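Local atomic coordinates of peptidoglycan synthetase penicillin-binding protein 3 (PDB entry 4YE5), a protein that probably binds penicillin and, as a membrane-anchored member of the transpeptidase family, probably cross-links peptidoglycan strands during cell-wall synthesis. Residues I244-D249 with Q410-I415; S364-G369 with I415-N420. One frame throughout, in Å; residues are numbered along the deposited sequence. Where two conformers were deposited one is given.

Contact 1. Residues I244-D249 with Q410-I415; sequences IAMVQD and QLTNAI
Met246, modelled as selenomethionine, and Thr412 meet at the closely packed end of this contact. The Met246 chain is fully extended, with CG anti to the backbone N, and this carries SE across to Thr412, where it lies 3.7 Å from both OG1 and CB. The hydroxyl it reaches has its polar partners elsewhere: Thr412 OG1 hydrogen-bonds to Val408 O one turn back and to the Thr520 hydroxyl, and the selenium is in van der Waals contact with it. The methyl of the same threonine is turned to Gln248, and the two side chains run past one another in opposite senses, with Thr412 CG2 3.9 Å from Gln248 CB and 3.6 Å from Gln248 OE1. Strand 242-249 belongs to the antiparallel sheet of the penicillin-binding transpeptidase domain, and helix 408-419 packs on one of its faces; the short segments run at 36° to each other, their axes 9.5 Å apart at closest. Beyond Thr412 the packing gives way to a buried polar join. Gln248 NE2 donates to Asn413 OD1 at 3.1 Å in a nearly straight bond (166°). The acceptor lies in the Gln248 amide plane; the two amides are turned 52° apart, and the donor stands tilted from the Asn413 carbonyl plane. Gln248 OE1 is taken by Gln427 NE2 and Asn413 ND2 gives to Lys425 O, so these bonds together settle which way round each buried amide sits. The more open side lies further along the strand, where partly exposed Asp249 turns to Ser252 and to a glycerol molecule, probably from the crystallisation liquor.

Contact 2. Residues S364-G369 with I415-N420; sequences SKFGIG and ISVIAN
Phe366 follows directly on helix 356-365, where the chain turns off in a Schellman motif, with Gly367 at a phi of 98° and its N bonded to Ser364 O at 2.8 Å; the Phe366 CA lies 7.5 Å from the CA of Val417 on helix 408-419. From this turn the phenyl ring reaches across to the helix, its CG anti to the carbonyl carbon (chi1 -83°). The CD1 and CE1 atoms do the touching, and Val417 CG1 comes to them obliquely. It lies 3.7 Å from Phe366 CE1, and Val417 CG2 is 3.9 Å from Phe366 CD1; CB and both methyl branches of the valine take part. Ile418 adds a lighter touch: its CD1 comes to the ring edge, near the ring plane, 4.1 Å from Phe366 CE1. No hydrogen bond crosses between the segments; the join is wholly apolar and buried. Val452 touches both Phe366 and Val417, Leu292 and Ser295 of helix 290-299 also pack on the phenylalanine, and Ile418 extends to Met461 and Met465 of helix 455-470. An aromatic just after a helix end is thereby inserted between helices 290-299 and 408-419, as part of the hydrophobic helical core of a transpeptidase domain of the penicillin-binding protein family.

In the fold
Both contacts are built on helix 408-419 and meet in sequence at Ile415, the residue common to their helical segments; their centres are about 10 Å apart. Contact 1 joins the earlier turns of the helix to the sheet, whereas contact 2 joins its last turn to the turn that ends helix 356-365. They also touch directly: Ala414 O lies 3.5 Å from Phe366 CD1, and Gln248 NE2 is 3.6 Å from Ser416 CB. Ser287 and Lys290 fit the SxxK pattern expected of the active site in this family, with Lys486 on strand 484-492 of the same sheet in the accompanying motif. Leu411 touches Ile288 beside that serine, and Phe366 packs on helix 290-299, so each contact has a neighbour in or next to the probable active-site segment.

Contact 1. Residues I244-D249 with Q410-I415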
ATOM      1  N   ILE A 244      -9.818 -10.002   3.692  1.00 16.06           N
ATOM      2  CA  ILE A 244      -9.178  -8.756   3.255  1.00 14.66           C
ATOM      3  C   ILE A 244     -10.281  -7.753   2.941  1.00 16.92           C
ATOM      4  O   ILE A 244     -11.402  -8.141   2.633  1.00 14.52           O
ATOM      5  CB  ILE A 244      -8.261  -8.973   2.018  1.00 19.40           C
ATOM      6  CG1 ILE A 244      -9.070  -9.268   0.773  1.00 19.48           C
ATOM      7  CG2 ILE A 244      -7.226 -10.102   2.250  1.00 15.88           C
ATOM      8  CD1 ILE A 244      -8.243  -9.923  -0.375  1.00 25.72           C
ATOM      9  N   ALA A 245      -9.980  -6.461   3.038  1.00 13.39           N
ATOM     10  CA  ALA A 245     -10.991  -5.430   2.837  1.00 13.09           C
ATOM     11  C   ALA A 245     -10.315  -4.198   2.305  1.00 17.44           C
ATOM     12  O   ALA A 245      -9.144  -3.933   2.623  1.00 16.64           O
ATOM     13  CB  ALA A 245     -11.682  -5.079   4.158  1.00 12.99           C
HETATM   14  N   MSE A 246     -11.056  -3.427   1.523  1.00 16.89           N
HETATM   15  CA  MSE A 246     -10.525  -2.205   0.934  1.00 14.75           C
HETATM   16  C   MSE A 246     -11.595  -1.140   0.929  1.00 14.29           C
HETATM   17  O   MSE A 246     -12.767  -1.445   0.690  1.00 14.97           O
HETATM   18  CB  MSE A 246     -10.092  -2.480  -0.513  1.00 13.93           C
HETATM   19  CG  MSE A 246      -9.565  -1.272  -1.220  1.00 24.32           C
HETATM   20 SE   MSE A 246      -8.946  -1.871  -2.948  0.56 16.97          SE
HETATM   21  CE  MSE A 246      -8.111  -0.261  -3.509  1.00 16.61           C
ATOM     22  N   VAL A 247     -11.206   0.106   1.194  1.00 14.02           N
ATOM     23  CA  VAL A 247     -12.130   1.226   1.088  1.00 14.16           C
ATOM     24  C   VAL A 247     -11.549   2.240   0.106  1.00 15.60           C
ATOM     25  O   VAL A 247     -10.413   2.695   0.280  1.00 15.92           O
ATOM     26  CB  VAL A 247     -12.354   1.935   2.460  1.00 14.32           C
ATOM     27  CG1 VAL A 247     -13.256   3.172   2.264  1.00 14.57           C
ATOM     28  CG2 VAL A 247     -12.959   0.979   3.488  1.00 13.86           C
ATOM     29  N   GLN A 248     -12.312   2.593  -0.922  1.00 14.85           N
ATOM     30  CA  GLN A 248     -11.852   3.550  -1.925  1.00 15.51           C
ATOM     31  C   GLN A 248     -12.792   4.760  -2.035  1.00 15.88           C
ATOM     32  O   GLN A 248     -14.017   4.603  -2.018  1.00 15.58           O
ATOM     33  CB  GLN A 248     -11.750   2.843  -3.298  1.00 15.60           C
ATOM     34  CG  GLN A 248     -11.343   3.756  -4.459  1.00 16.42           C
ATOM     35  CD  GLN A 248     -10.957   2.974  -5.691  1.00 25.84           C
ATOM     36  OE1 GLN A 248     -10.318   1.928  -5.595  1.00 21.51           O
ATOM     37  NE2 GLN A 248     -11.350   3.465  -6.853  1.00 17.23           N
ATOM     38  N   ASP A 249     -12.220   5.958  -2.125  1.00 16.57           N
ATOM     39  CA  ASP A 249     -12.999   7.179  -2.376  1.00 19.01           C
ATOM     40  C   ASP A 249     -13.442   7.240  -3.834  1.00 22.06           C
ATOM     41  O   ASP A 249     -12.602   7.276  -4.739  1.00 21.07           O
ATOM     42  CB  ASP A 249     -12.169   8.429  -2.097  1.00 19.59           C
ATOM     43  CG  ASP A 249     -12.951   9.709  -2.384  1.00 28.86           C
ATOM     44  OD1 ASP A 249     -13.841  10.051  -1.577  1.00 33.57           O
ATOM     45  OD2 ASP A 249     -12.688  10.361  -3.412  1.00 28.53           O
ATOM     46  N   GLN A 410      -8.167  -4.291  -8.155  1.00 13.76           N
ATOM     47  CA  GLN A 410      -8.743  -4.303  -9.498  1.00 15.89           C
ATOM     48  C   GLN A 410     -10.269  -4.450  -9.445  1.00 16.37           C
ATOM     49  O   GLN A 410     -10.998  -3.771 -10.167  1.00 16.96           O
ATOM     50  CB  GLN A 410      -8.170  -5.470 -10.294  1.00 16.35           C
ATOM     51  CG  GLN A 410      -6.705  -5.294 -10.673  1.00 22.01           C
ATOM     52  CD  GLN A 410      -6.158  -6.546 -11.315  1.00 21.23           C
ATOM     53  OE1 GLN A 410      -6.488  -7.652 -10.881  1.00 19.77           O
ATOM     54  NE2 GLN A 410      -5.335  -6.389 -12.361  1.00 18.21           N
ATOM     55  N   LEU A 411     -10.752  -5.340  -8.589  1.00 15.85           N
ATOM     56  CA  LEU A 411     -12.192  -5.541  -8.466  1.00 17.05           C
ATOM     57  C   LEU A 411     -12.860  -4.247  -7.986  1.00 14.04           C
ATOM     58  O   LEU A 411     -13.896  -3.827  -8.491  1.00 15.46           O
ATOM     59  CB  LEU A 411     -12.468  -6.670  -7.466  1.00 15.39           C
ATOM     60  CG  LEU A 411     -13.943  -7.042  -7.312  1.00 23.55           C
ATOM     61  CD1 LEU A 411     -14.512  -7.354  -8.668  1.00 22.06           C
ATOM     62  CD2 LEU A 411     -14.085  -8.237  -6.368  1.00 16.40           C
ATOM     63  N   THR A 412     -12.225  -3.604  -7.016  1.00 15.28           N
ATOM     64  CA  THR A 412     -12.767  -2.422  -6.393  1.00 13.68           C
ATOM     65  C   THR A 412     -12.762  -1.261  -7.392  1.00 17.06           C
ATOM     66  O   THR A 412     -13.724  -0.509  -7.467  1.00 14.71           O
ATOM     67  CB  THR A 412     -11.974  -2.070  -5.125  1.00 20.00           C
ATOM     68  OG1 THR A 412     -12.175  -3.106  -4.152  1.00 12.02           O
ATOM     69  CG2 THR A 412     -12.444  -0.751  -4.526  1.00 17.74           C
ATOM     70  N   ASN A 413     -11.684  -1.126  -8.164  1.00 16.75           N
ATOM     71  CA  ASN A 413     -11.635  -0.096  -9.187  1.00 14.76           C
ATOM     72  C   ASN A 413     -12.683  -0.312 -10.291  1.00 17.45           C
ATOM     73  O   ASN A 413     -13.266   0.649 -10.784  1.00 18.59           O
ATOM     74  CB  ASN A 413     -10.241   0.031  -9.819  1.00 13.44           C
ATOM     75  CG  ASN A 413      -9.926   1.465 -10.231  1.00 20.08           C
ATOM     76  OD1 ASN A 413     -10.450   2.416  -9.636  1.00 13.84           O
ATOM     77  ND2 ASN A 413      -9.071   1.633 -11.243  1.00 18.97           N
ATOM     78  N   ALA A 414     -12.914  -1.561 -10.671  1.00 15.67           N
ATOM     79  CA  ALA A 414     -13.923  -1.866 -11.701  1.00 17.66           C
ATOM     80  C   ALA A 414     -15.317  -1.469 -11.215  1.00 15.52           C
ATOM     81  O   ALA A 414     -16.099  -0.855 -11.936  1.00 18.33           O
ATOM     82  CB  ALA A 414     -13.887  -3.363 -12.062  1.00 13.87           C
ATOM     83  N   ILE A 415     -15.636  -1.824  -9.978  1.00 14.16           N
ATOM     84  CA  ILE A 415     -16.903  -1.399  -9.390  1.00 15.32           C
ATOM     85  C   ILE A 415     -17.008   0.127  -9.252  1.00 17.71           C
ATOM     86  O   ILE A 415     -18.089   0.707  -9.427  1.00 13.95           O
ATOM     87  CB  ILE A 415     -17.125  -2.087  -8.033  1.00 16.98           C
ATOM     88  CG1 ILE A 415     -17.319  -3.597  -8.260  1.00 17.74           C
ATOM     89  CG2 ILE A 415     -18.318  -1.470  -7.284  1.00 13.66           C
ATOM     90  CD1 ILE A 415     -18.546  -3.939  -9.135  1.00 16.68           C
TER

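Contact 2. Residues S364-G369 with I415-N420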
ATOM      1  N   SER A 364     -11.617  -6.285 -20.044  1.00 20.99           N
ATOM      2  CA  SER A 364     -10.317  -5.626 -20.046  1.00 23.20           C
ATOM      3  C   SER A 364     -10.449  -4.115 -19.811  1.00 21.64           C
ATOM      4  O   SER A 364      -9.667  -3.522 -19.067  1.00 22.31           O
ATOM      5  CB  SER A 364      -9.632  -5.862 -21.398  1.00 23.24           C
ATOM      6  OG  SER A 364      -8.281  -5.438 -21.349  1.00 31.14           O
ATOM      7  N   LYS A 365     -11.433  -3.497 -20.459  1.00 19.59           N
ATOM      8  CA  LYS A 365     -11.666  -2.057 -20.312  1.00 24.58           C
ATOM      9  C   LYS A 365     -11.874  -1.635 -18.848  1.00 25.51           C
ATOM     10  O   LYS A 365     -11.556  -0.506 -18.472  1.00 22.53           O
ATOM     11  CB  LYS A 365     -12.899  -1.653 -21.112  1.00 23.31           C
ATOM     12  CG  LYS A 365     -12.837  -0.311 -21.801  1.00 41.30           C
ATOM     13  CD  LYS A 365     -14.120  -0.145 -22.637  1.00 52.44           C
ATOM     14  CE  LYS A 365     -14.080   1.051 -23.575  1.00 60.33           C
ATOM     15  NZ  LYS A 365     -15.266   1.024 -24.484  1.00 65.82           N
ATOM     16  N   PHE A 366     -12.425  -2.524 -18.029  1.00 20.44           N
ATOM     17  CA  PHE A 366     -12.623  -2.215 -16.598  1.00 16.96           C
ATOM     18  C   PHE A 366     -11.332  -2.339 -15.783  1.00 18.61           C
ATOM     19  O   PHE A 366     -11.334  -2.142 -14.558  1.00 21.47           O
ATOM     20  CB  PHE A 366     -13.696  -3.123 -15.992  1.00 17.07           C
ATOM     21  CG  PHE A 366     -15.109  -2.649 -16.217  1.00 18.51           C
ATOM     22  CD1 PHE A 366     -15.727  -1.813 -15.296  1.00 19.42           C
ATOM     23  CD2 PHE A 366     -15.822  -3.040 -17.342  1.00 17.88           C
ATOM     24  CE1 PHE A 366     -17.041  -1.382 -15.487  1.00 19.41           C
ATOM     25  CE2 PHE A 366     -17.125  -2.611 -17.554  1.00 22.27           C
ATOM     26  CZ  PHE A 366     -17.742  -1.781 -16.632  1.00 20.32           C
ATOM     27  N   GLY A 367     -10.225  -2.657 -16.449  1.00 25.51           N
ATOM     28  CA  GLY A 367      -8.926  -2.749 -15.778  1.00 22.23           C
ATOM     29  C   GLY A 367      -8.494  -4.167 -15.401  1.00 24.19           C
ATOM     30  O   GLY A 367      -7.450  -4.362 -14.766  1.00 19.84           O
ATOM     31  N   ILE A 368      -9.289  -5.160 -15.782  1.00 23.43           N
ATOM     32  CA  ILE A 368      -8.983  -6.560 -15.421  1.00 18.30           C
ATOM     33  C   ILE A 368      -7.804  -7.038 -16.250  1.00 23.80           C
ATOM     34  O   ILE A 368      -7.760  -6.796 -17.456  1.00 23.12           O
ATOM     35  CB  ILE A 368     -10.202  -7.474 -15.677  1.00 22.85           C
ATOM     36  CG1 ILE A 368     -11.426  -6.985 -14.885  1.00 21.12           C
ATOM     37  CG2 ILE A 368      -9.905  -8.929 -15.354  1.00 17.39           C
ATOM     38  CD1 ILE A 368     -11.123  -6.521 -13.477  1.00 18.19           C
ATOM     39  N   GLY A 369      -6.848  -7.715 -15.613  1.00 18.12           N
ATOM     40  CA  GLY A 369      -5.685  -8.238 -16.317  1.00 21.25           C
ATOM     41  C   GLY A 369      -4.572  -7.212 -16.493  1.00 25.99           C
ATOM     42  O   GLY A 369      -3.545  -7.496 -17.096  1.00 27.24           O
ATOM     43  N   ILE A 415     -15.636  -1.824  -9.978  1.00 14.16           N
ATOM     44  CA  ILE A 415     -16.903  -1.399  -9.390  1.00 15.32           C
ATOM     45  C   ILE A 415     -17.008   0.127  -9.252  1.00 17.71           C
ATOM     46  O   ILE A 415     -18.089   0.707  -9.427  1.00 13.95           O
ATOM     47  CB  ILE A 415     -17.125  -2.087  -8.033  1.00 16.98           C
ATOM     48  CG1 ILE A 415     -17.319  -3.597  -8.260  1.00 17.74           C
ATOM     49  CG2 ILE A 415     -18.318  -1.470  -7.284  1.00 13.66           C
ATOM     50  CD1 ILE A 415     -18.546  -3.939  -9.135  1.00 16.68           C
ATOM     51  N   SER A 416     -15.891   0.783  -8.957  0.57 17.01           N
ATOM     52  CA  SER A 416     -15.893   2.241  -8.839  0.57 16.01           C
ATOM     53  C   SER A 416     -16.372   2.890 -10.137  0.57 17.03           C
ATOM     54  O   SER A 416     -16.965   3.976 -10.118  0.57 15.95           O
ATOM     55  CB  SER A 416     -14.494   2.774  -8.507  0.57 15.23           C
ATOM     56  OG  SER A 416     -13.752   2.964  -9.698  0.57 14.82           O
ATOM     57  N   VAL A 417     -16.125   2.223 -11.261  1.00 19.39           N
ATOM     58  CA  VAL A 417     -16.538   2.774 -12.569  1.00 17.93           C
ATOM     59  C   VAL A 417     -18.046   3.038 -12.590  1.00 22.84           C
ATOM     60  O   VAL A 417     -18.503   4.073 -13.095  1.00 20.09           O
ATOM     61  CB  VAL A 417     -16.199   1.818 -13.748  1.00 22.41           C
ATOM     62  CG1 VAL A 417     -16.893   2.271 -15.038  1.00 17.78           C
ATOM     63  CG2 VAL A 417     -14.711   1.735 -13.942  1.00 19.00           C
ATOM     64  N   ILE A 418     -18.818   2.101 -12.041  1.00 17.47           N
ATOM     65  CA  ILE A 418     -20.274   2.272 -11.963  1.00 15.52           C
ATOM     66  C   ILE A 418     -20.670   3.405 -11.000  1.00 20.01           C
ATOM     67  O   ILE A 418     -21.684   4.086 -11.183  1.00 20.29           O
ATOM     68  CB  ILE A 418     -20.978   0.968 -11.473  1.00 17.78           C
ATOM     69  CG1 ILE A 418     -20.496  -0.262 -12.258  1.00 21.43           C
ATOM     70  CG2 ILE A 418     -22.479   1.111 -11.512  1.00 21.41           C
ATOM     71  CD1 ILE A 418     -20.577  -0.123 -13.772  1.00 20.08           C
ATOM     72  N   ALA A 419     -19.899   3.555  -9.937  1.00 15.66           N
ATOM     73  CA  ALA A 419     -20.144   4.610  -8.939  1.00 16.48           C
ATOM     74  C   ALA A 419     -19.766   5.988  -9.437  1.00 20.44           C
ATOM     75  O   ALA A 419     -20.307   7.005  -8.969  1.00 20.55           O
ATOM     76  CB  ALA A 419     -19.339   4.285  -7.643  1.00 13.77           C
ATOM     77  N   ASN A 420     -18.798   6.031 -10.350  1.00 16.56           N
ATOM     78  CA  ASN A 420     -18.197   7.283 -10.780  1.00 18.40           C
ATOM     79  C   ASN A 420     -18.634   7.681 -12.203  1.00 21.07           C
ATOM     80  O   ASN A 420     -17.833   8.167 -13.004  1.00 19.05           O
ATOM     81  CB  ASN A 420     -16.663   7.185 -10.692  1.00 20.91           C
ATOM     82  CG  ASN A 420     -15.991   8.542 -10.708  1.00 27.65           C
ATOM     83  OD1 ASN A 420     -16.532   9.507 -10.191  1.00 23.01           O
ATOM     84  ND2 ASN A 420     -14.808   8.621 -11.309  1.00 29.96           N
TER